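Local coordinates for dehydroquinate synthase (Thermus thermophilus, PDB 1UJN), which probably converts 3-deoxy-D-arabino-heptulosonate 7-phosphate to 3-dehydroquinate in chorismate biosynthesis, using NAD and a divalent metal ion, at residues A115-S127 / L162-A174. Sequence-based numbering, arbitrary orientation.
Sequences AFPTTTLAIVDAS and LPLPTFKEGLVEA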
loop_
_atom_site.group_PDB
_atom_site.type_symbol
_atom_site.label_atom_id
_atom_site.label_comp_id
_atom_site.label_asym_id
_atom_site.label_seq_id
_atom_site.Cartn_x
_atom_site.Cartn_y
_atom_site.Cartn_z
ATOM N N ALA A 115 4.932 -14.388 -8.901
ATOM C CA ALA A 115 3.644 -14.842 -9.398
ATOM C C ALA A 115 3.771 -16.067 -10.297
ATOM O O ALA A 115 4.646 -16.126 -11.159
ATOM C CB ALA A 115 2.965 -13.720 -10.160
ATOM N N PHE A 116 2.892 -17.040 -10.080
ATOM C CA PHE A 116 2.857 -18.255 -10.892
ATOM C C PHE A 116 1.413 -18.374 -11.368
ATOM O O PHE A 116 0.609 -19.110 -10.790
ATOM C CB PHE A 116 3.244 -19.471 -10.060
ATOM C CG PHE A 116 4.657 -19.427 -9.560
ATOM C CD1 PHE A 116 4.977 -18.721 -8.407
ATOM C CD2 PHE A 116 5.675 -20.065 -10.261
ATOM C CE1 PHE A 116 6.301 -18.651 -7.955
ATOM C CE2 PHE A 116 6.999 -20.000 -9.817
ATOM C CZ PHE A 116 7.309 -19.292 -8.664
ATOM N N PRO A 117 1.063 -17.629 -12.424
ATOM C CA PRO A 117 -0.300 -17.655 -12.960
ATOM C C PRO A 117 -0.706 -19.028 -13.487
ATOM O O PRO A 117 0.087 -19.726 -14.116
ATOM C CB PRO A 117 -0.268 -16.570 -14.039
ATOM C CG PRO A 117 1.149 -16.620 -14.520
ATOM C CD PRO A 117 1.940 -16.769 -13.240
ATOM N N THR A 118 -1.942 -19.416 -13.204
ATOM C CA THR A 118 -2.442 -20.714 -13.643
ATOM C C THR A 118 -3.705 -20.617 -14.503
ATOM O O THR A 118 -4.420 -21.604 -14.685
ATOM C CB THR A 118 -2.717 -21.632 -12.432
ATOM O OG1 THR A 118 -3.634 -20.993 -11.545
ATOM C CG2 THR A 118 -1.415 -21.924 -11.688
ATOM N N THR A 119 -3.982 -19.427 -15.022
ATOM C CA THR A 119 -5.135 -19.227 -15.898
ATOM C C THR A 119 -4.646 -18.359 -17.057
ATOM O O THR A 119 -3.635 -17.668 -16.930
ATOM C CB THR A 119 -6.305 -18.482 -15.203
ATOM O OG1 THR A 119 -5.925 -17.124 -14.938
ATOM C CG2 THR A 119 -6.693 -19.177 -13.898
ATOM N N THR A 120 -5.346 -18.391 -18.187
ATOM C CA THR A 120 -4.917 -17.575 -19.318
ATOM C C THR A 120 -5.116 -16.094 -19.013
ATOM O O THR A 120 -4.286 -15.256 -19.370
ATOM C CB THR A 120 -5.688 -17.942 -20.602
ATOM O OG1 THR A 120 -7.084 -18.069 -20.309
ATOM C CG2 THR A 120 -5.166 -19.259 -21.167
ATOM N N LEU A 121 -6.211 -15.768 -18.342
ATOM C CA LEU A 121 -6.481 -14.377 -18.001
ATOM C C LEU A 121 -5.372 -13.826 -17.110
ATOM O O LEU A 121 -4.957 -12.679 -17.267
ATOM C CB LEU A 121 -7.839 -14.257 -17.290
ATOM C CG LEU A 121 -8.291 -12.850 -16.872
ATOM C CD1 LEU A 121 -8.311 -11.926 -18.083
ATOM C CD2 LEU A 121 -9.677 -12.929 -16.238
ATOM N N ALA A 122 -4.880 -14.639 -16.174
ATOM C CA ALA A 122 -3.817 -14.183 -15.283
ATOM C C ALA A 122 -2.513 -13.993 -16.055
ATOM O O ALA A 122 -1.746 -13.075 -15.769
ATOM C CB ALA A 122 -3.616 -15.174 -14.144
ATOM N N ILE A 123 -2.262 -14.859 -17.034
ATOM C CA ILE A 123 -1.053 -14.752 -17.836
ATOM C C ILE A 123 -1.098 -13.514 -18.736
ATOM O O ILE A 123 -0.166 -12.710 -18.752
ATOM C CB ILE A 123 -0.862 -16.004 -18.735
ATOM C CG1 ILE A 123 -0.639 -17.245 -17.865
ATOM C CG2 ILE A 123 0.323 -15.794 -19.687
ATOM C CD1 ILE A 123 -0.499 -18.540 -18.660
ATOM N N VAL A 124 -2.198 -13.362 -19.467
ATOM C CA VAL A 124 -2.373 -12.262 -20.412
ATOM C C VAL A 124 -2.632 -10.894 -19.795
ATOM O O VAL A 124 -2.166 -9.882 -20.318
ATOM C CB VAL A 124 -3.540 -12.573 -21.409
ATOM C CG1 VAL A 124 -3.792 -11.383 -22.332
ATOM C CG2 VAL A 124 -3.193 -13.798 -22.235
ATOM N N ASP A 125 -3.345 -10.863 -18.676
ATOM C CA ASP A 125 -3.696 -9.592 -18.065
ATOM C C ASP A 125 -3.041 -9.247 -16.727
ATOM O O ASP A 125 -2.611 -8.113 -16.524
ATOM C CB ASP A 125 -5.220 -9.524 -17.933
ATOM C CG ASP A 125 -5.717 -8.128 -17.632
ATOM O OD1 ASP A 125 -5.269 -7.179 -18.314
ATOM O OD2 ASP A 125 -6.563 -7.979 -16.723
ATOM N N ALA A 126 -2.957 -10.207 -15.816
ATOM C CA ALA A 126 -2.383 -9.929 -14.502
ATOM C C ALA A 126 -0.856 -9.844 -14.402
ATOM O O ALA A 126 -0.336 -9.361 -13.395
ATOM C CB ALA A 126 -2.911 -10.948 -13.490
ATOM N N SER A 127 -0.138 -10.286 -15.435
ATOM C CA SER A 127 1.325 -10.272 -15.418
ATOM C C SER A 127 1.961 -8.896 -15.573
ATOM O O SER A 127 3.146 -8.723 -15.272
ATOM C CB SER A 127 1.868 -11.186 -16.519
ATOM O OG SER A 127 1.362 -10.787 -17.788
ATOM N N LEU A 162 -7.432 -26.530 -16.656
ATOM C CA LEU A 162 -8.310 -25.368 -16.670
ATOM C C LEU A 162 -9.589 -25.604 -17.472
ATOM O O LEU A 162 -9.539 -26.099 -18.596
ATOM C CB LEU A 162 -7.541 -24.177 -17.255
ATOM C CG LEU A 162 -8.138 -22.775 -17.137
ATOM C CD1 LEU A 162 -8.285 -22.396 -15.664
ATOM C CD2 LEU A 162 -7.237 -21.784 -17.857
ATOM N N PRO A 163 -10.757 -25.265 -16.896
ATOM C CA PRO A 163 -12.024 -25.451 -17.610
ATOM C C PRO A 163 -11.930 -24.706 -18.941
ATOM O O PRO A 163 -11.398 -23.601 -18.993
ATOM C CB PRO A 163 -13.042 -24.826 -16.666
ATOM C CG PRO A 163 -12.461 -25.147 -15.317
ATOM C CD PRO A 163 -10.998 -24.818 -15.512
ATOM N N LEU A 164 -12.435 -25.306 -20.014
ATOM C CA LEU A 164 -12.356 -24.671 -21.324
ATOM C C LEU A 164 -12.917 -23.244 -21.379
ATOM O O LEU A 164 -12.300 -22.358 -21.974
ATOM C CB LEU A 164 -13.050 -25.543 -22.376
ATOM C CG LEU A 164 -12.971 -25.062 -23.826
ATOM C CD1 LEU A 164 -11.521 -25.000 -24.288
ATOM C CD2 LEU A 164 -13.771 -26.013 -24.710
ATOM N N PRO A 165 -14.089 -23.000 -20.765
ATOM C CA PRO A 165 -14.655 -21.646 -20.800
ATOM C C PRO A 165 -13.722 -20.607 -20.180
ATOM O O PRO A 165 -13.589 -19.493 -20.693
ATOM C CB PRO A 165 -15.957 -21.797 -20.019
ATOM C CG PRO A 165 -16.354 -23.225 -20.312
ATOM C CD PRO A 165 -15.039 -23.947 -20.149
ATOM N N THR A 166 -13.083 -20.985 -19.077
ATOM C CA THR A 166 -12.151 -20.112 -18.372
ATOM C C THR A 166 -10.906 -19.932 -19.232
ATOM O O THR A 166 -10.336 -18.842 -19.301
ATOM C CB THR A 166 -11.747 -20.718 -17.017
ATOM O OG1 THR A 166 -12.926 -20.959 -16.236
ATOM C CG2 THR A 166 -10.834 -19.765 -16.252
ATOM N N PHE A 167 -10.483 -21.012 -19.884
ATOM C CA PHE A 167 -9.319 -20.963 -20.761
ATOM C C PHE A 167 -9.570 -19.938 -21.862
ATOM O O PHE A 167 -8.711 -19.120 -22.178
ATOM C CB PHE A 167 -9.073 -22.349 -21.379
ATOM C CG PHE A 167 -8.002 -22.363 -22.435
ATOM C CD1 PHE A 167 -8.336 -22.316 -23.784
ATOM C CD2 PHE A 167 -6.658 -22.418 -22.079
ATOM C CE1 PHE A 167 -7.347 -22.323 -24.763
ATOM C CE2 PHE A 167 -5.659 -22.426 -23.052
ATOM C CZ PHE A 167 -6.002 -22.378 -24.394
ATOM N N LYS A 168 -10.766 -19.980 -22.432
ATOM C CA LYS A 168 -11.132 -19.064 -23.509
ATOM C C LYS A 168 -11.291 -17.620 -23.055
ATOM O O LYS A 168 -11.018 -16.696 -23.820
ATOM C CB LYS A 168 -12.415 -19.542 -24.190
ATOM C CG LYS A 168 -12.254 -20.881 -24.889
ATOM C CD LYS A 168 -13.467 -21.201 -25.767
ATOM C CE LYS A 168 -13.217 -22.442 -26.616
ATOM N NZ LYS A 168 -14.391 -22.769 -27.470
ATOM N N GLU A 169 -11.735 -17.417 -21.819
ATOM C CA GLU A 169 -11.893 -16.055 -21.306
ATOM C C GLU A 169 -10.599 -15.276 -21.470
ATOM O O GLU A 169 -10.611 -14.108 -21.860
ATOM C CB GLU A 169 -12.244 -16.063 -19.826
ATOM C CG GLU A 169 -13.686 -16.280 -19.518
ATOM C CD GLU A 169 -13.971 -16.004 -18.060
ATOM O OE1 GLU A 169 -14.336 -16.955 -17.339
ATOM O OE2 GLU A 169 -13.812 -14.836 -17.635
ATOM N N GLY A 170 -9.483 -15.928 -21.152
ATOM C CA GLY A 170 -8.189 -15.282 -21.275
ATOM C C GLY A 170 -7.827 -14.967 -22.714
ATOM O O GLY A 170 -7.169 -13.960 -22.996
ATOM N N LEU A 171 -8.251 -15.820 -23.640
ATOM C CA LEU A 171 -7.939 -15.583 -25.039
ATOM C C LEU A 171 -8.668 -14.343 -25.551
ATOM O O LEU A 171 -8.243 -13.732 -26.524
ATOM C CB LEU A 171 -8.298 -16.807 -25.885
ATOM C CG LEU A 171 -7.586 -18.096 -25.456
ATOM C CD1 LEU A 171 -7.705 -19.138 -26.557
ATOM C CD2 LEU A 171 -6.126 -17.812 -25.164
ATOM N N VAL A 172 -9.765 -13.973 -24.891
ATOM C CA VAL A 172 -10.521 -12.787 -25.288
ATOM C C VAL A 172 -9.673 -11.546 -25.031
ATOM O O VAL A 172 -9.629 -10.629 -25.851
ATOM C CB VAL A 172 -11.844 -12.659 -24.492
ATOM C CG1 VAL A 172 -12.487 -11.293 -24.753
ATOM C CG2 VAL A 172 -12.798 -13.771 -24.898
ATOM N N GLU A 173 -8.996 -11.530 -23.887
ATOM C CA GLU A 173 -8.144 -10.412 -23.514
ATOM C C GLU A 173 -6.990 -10.274 -24.509
ATOM O O GLU A 173 -6.570 -9.162 -24.836
ATOM C CB GLU A 173 -7.589 -10.629 -22.106
ATOM C CG GLU A 173 -7.572 -9.378 -21.239
ATOM C CD GLU A 173 -8.970 -8.902 -20.866
ATOM O OE1 GLU A 173 -9.458 -9.269 -19.776
ATOM O OE2 GLU A 173 -9.583 -8.166 -21.663
ATOM N N ALA A 174 -6.476 -11.408 -24.981
ATOM C CA ALA A 174 -5.381 -11.407 -25.948
ATOM C C ALA A 174 -5.907 -10.808 -27.255
ATOM O O ALA A 174 -5.234 -10.009 -27.913
ATOM C CB ALA A 174 -4.888 -12.833 -26.179
HETATM O O HOH W 1 -8.465 -17.629 -17.672
#
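Thr118 and Thr119, predicted to bind NAD, are joined here to Glu173, a predicted zinc ligand with His231 and His247, so the contact probably lies between the two sites. Helix 120-126 and the 164-174 part of helix 164-181 run 17° from parallel. Thr120 is a knob among Thr166, Phe167, Gly170 and Leu171. Its chi1 of 45° sets OG1 between the backbone N and carbonyl carbon, aiming it at Phe167 O, to which it donates at 2.7 Å from 30° off the carbonyl plane; CG2 lies 3.6 Å from Phe167 CD2. Gly170 lets its CA approach Leu121 CA to 3.8 Å; a CB would clash with Thr120 OG1. A water links Leu121 N to Thr166 O. A valine in place of Thr120 would probably leave Phe167 O without its hydroxyl donor and set a methyl against it. Before Thr120, Leu162 CD2 meets Thr119 CA, and Thr119 OG1 caps the helix. Val124 CG1 packs on Glu173 CB; Asp125 CB lies 4.1 Å from Glu173 CG. Salt bridges Glu173 OE2-Lys176 and Asp125 OD1-Lys210 probably offset these carboxylates. Strand 112-117 leads into helix 120-126, helix 199-216 covers Val124 and Ala174, and helix 247-264 packs on Glu173.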